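ESSC (Geobacillus thermodenitrificans, PDB 5FWH) is a component of the bacterial type VII secretion apparatus, a membrane-associated FtsK/SpoIIIE-type ATPase whose N-terminal FHA domain probably serves in protein-protein contacts. Local coordinates at residues F39-R42 with N43-Q47. Numbering follows the deposited sequence.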
loop_
_atom_site.group_PDB
_atom_site.type_symbol
_atom_site.label_atom_id
_atom_site.label_comp_id
_atom_site.label_asym_id
_atom_site.label_seq_id
_atom_site.Cartn_x
_atom_site.Cartn_y
_atom_site.Cartn_z
ATOM N N PHE A 39 12.741 -12.759 -10.291
ATOM C CA PHE A 39 13.988 -12.830 -9.515
ATOM C C PHE A 39 14.541 -14.282 -9.369
ATOM O O PHE A 39 13.757 -15.251 -9.336
ATOM C CB PHE A 39 13.740 -12.282 -8.127
ATOM C CG PHE A 39 13.648 -10.781 -8.038
ATOM C CD1 PHE A 39 13.230 -9.969 -9.118
ATOM C CD2 PHE A 39 13.968 -10.165 -6.841
ATOM C CE1 PHE A 39 13.146 -8.589 -8.987
ATOM C CE2 PHE A 39 13.889 -8.779 -6.712
ATOM C CZ PHE A 39 13.481 -7.989 -7.780
ATOM N N SER A 40 15.868 -14.383 -9.221
ATOM C CA SER A 40 16.684 -15.612 -9.020
ATOM C C SER A 40 16.648 -16.227 -7.601
ATOM O O SER A 40 16.634 -17.456 -7.420
ATOM C CB SER A 40 18.179 -15.242 -9.294
ATOM O OG SER A 40 18.728 -14.211 -8.389
ATOM N N PHE A 41 16.758 -15.329 -6.612
ATOM C CA PHE A 41 16.944 -15.660 -5.207
ATOM C C PHE A 41 18.195 -16.557 -5.002
ATOM O O PHE A 41 18.170 -17.518 -4.211
ATOM C CB PHE A 41 15.655 -16.292 -4.617
ATOM C CG PHE A 41 14.478 -15.362 -4.612
ATOM C CD1 PHE A 41 14.364 -14.383 -3.630
ATOM C CD2 PHE A 41 13.535 -15.431 -5.609
ATOM C CE1 PHE A 41 13.306 -13.506 -3.633
ATOM C CE2 PHE A 41 12.483 -14.568 -5.630
ATOM C CZ PHE A 41 12.357 -13.600 -4.643
ATOM N N ARG A 42 19.278 -16.214 -5.699
ATOM C CA ARG A 42 20.524 -16.938 -5.551
ATOM C C ARG A 42 21.160 -16.721 -4.167
ATOM O O ARG A 42 21.802 -17.601 -3.657
ATOM C CB ARG A 42 21.490 -16.603 -6.659
ATOM C CG ARG A 42 22.219 -17.844 -7.152
ATOM C CD ARG A 42 23.214 -17.528 -8.270
ATOM N NE ARG A 42 22.630 -16.566 -9.204
ATOM C CZ ARG A 42 21.682 -16.846 -10.097
ATOM N NH1 ARG A 42 21.200 -18.087 -10.245
ATOM N NH2 ARG A 42 21.212 -15.867 -10.868
ATOM N N ASN A 43 20.950 -15.581 -3.533
ATOM C CA ASN A 43 21.255 -15.515 -2.078
ATOM C C ASN A 43 20.039 -15.913 -1.162
ATOM O O ASN A 43 19.772 -15.287 -0.134
ATOM C CB ASN A 43 22.007 -14.200 -1.640
ATOM C CG ASN A 43 21.358 -12.881 -2.133
ATOM O OD1 ASN A 43 20.192 -12.830 -2.530
ATOM N ND2 ASN A 43 22.145 -11.781 -2.075
ATOM N N GLY A 44 19.301 -16.969 -1.511
ATOM C CA GLY A 44 18.250 -17.431 -0.593
ATOM C C GLY A 44 16.905 -16.814 -0.899
ATOM O O GLY A 44 16.810 -15.738 -1.476
ATOM N N TYR A 45 15.837 -17.540 -0.581
ATOM C CA TYR A 45 14.540 -16.964 -0.578
ATOM C C TYR A 45 14.513 -16.017 0.642
ATOM O O TYR A 45 15.503 -15.935 1.438
ATOM C CB TYR A 45 13.435 -18.063 -0.562
ATOM C CG TYR A 45 13.521 -19.064 -1.735
ATOM C CD1 TYR A 45 13.681 -18.624 -3.059
ATOM C CD2 TYR A 45 13.461 -20.461 -1.526
ATOM C CE1 TYR A 45 13.794 -19.516 -4.114
ATOM C CE2 TYR A 45 13.562 -21.372 -2.601
ATOM C CZ TYR A 45 13.725 -20.906 -3.895
ATOM O OH TYR A 45 13.815 -21.796 -4.986
ATOM N N ILE A 46 13.438 -15.235 0.762
ATOM C CA ILE A 46 13.258 -14.373 1.883
ATOM C C ILE A 46 12.284 -14.984 2.764
ATOM O O ILE A 46 11.189 -15.385 2.314
ATOM C CB ILE A 46 12.835 -12.962 1.468
ATOM C CG1 ILE A 46 13.834 -12.341 0.452
ATOM C CG2 ILE A 46 12.729 -12.035 2.693
ATOM C CD1 ILE A 46 15.296 -12.348 0.934
ATOM N N GLN A 47 12.687 -15.120 4.028
ATOM C CA GLN A 47 11.815 -15.650 5.065
ATOM C C GLN A 47 11.411 -14.524 5.967
ATOM O O GLN A 47 12.265 -13.757 6.436
ATOM C CB GLN A 47 12.531 -16.735 5.908
ATOM C CG GLN A 47 13.152 -17.945 5.186
ATOM C CD GLN A 47 14.519 -17.696 4.550
ATOM O OE1 GLN A 47 15.524 -17.316 5.211
ATOM N NE2 GLN A 47 14.585 -17.951 3.275
#
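The ring of F41 takes the edge of the Y45 ring toward one of its faces. The pair is an offset edge-to-face stack, with centroids 5.8 Å apart and planes at 63°. Y45 CD1 lies 3.7 Å from F41 CG, which sits in the plane of the tyrosine ring. The same CD1 comes within 3.4 Å of F41 CB, so the overlap is with the root of the phenylalanine and not its far end. Two other groups stand at the edge of the F41 ring, near its plane. G44 O is 3.5 Å from F41 CD1, and I46 CG1 is 4.3 Å from F41 CE1. F41 CG lies anti to its carbonyl carbon (chi1 -64°), which sets the ring beside G44 O.

The backbone here forms a type I beta turn from F41 to G44. G44 N donates to F41 O at 3.0 Å, a weak bond with an N-H...O angle of 129°. G44 has a positive phi, where a CB would press on the preceding carbonyl oxygen. Within the turn, R42 N makes a weak hydrogen bond to S40 OG (3.4 Å).

The turn belongs to the loop that joins strand 34-35 to strand 46-50 of the FHA domain's beta fold. F41 also packs on N28, V79 and M84, the last in strand 84-88 of the four-stranded sheet, linking the two sheets. Y45 OH is hydrogen-bonded to Q29 NE2, and its ring meets H32 edge-to-face. From I46 the chain enters its sheet between strands 23-27 and 57-60: I46 is backbone hydrogen-bonded to I26 and Q47 to L60.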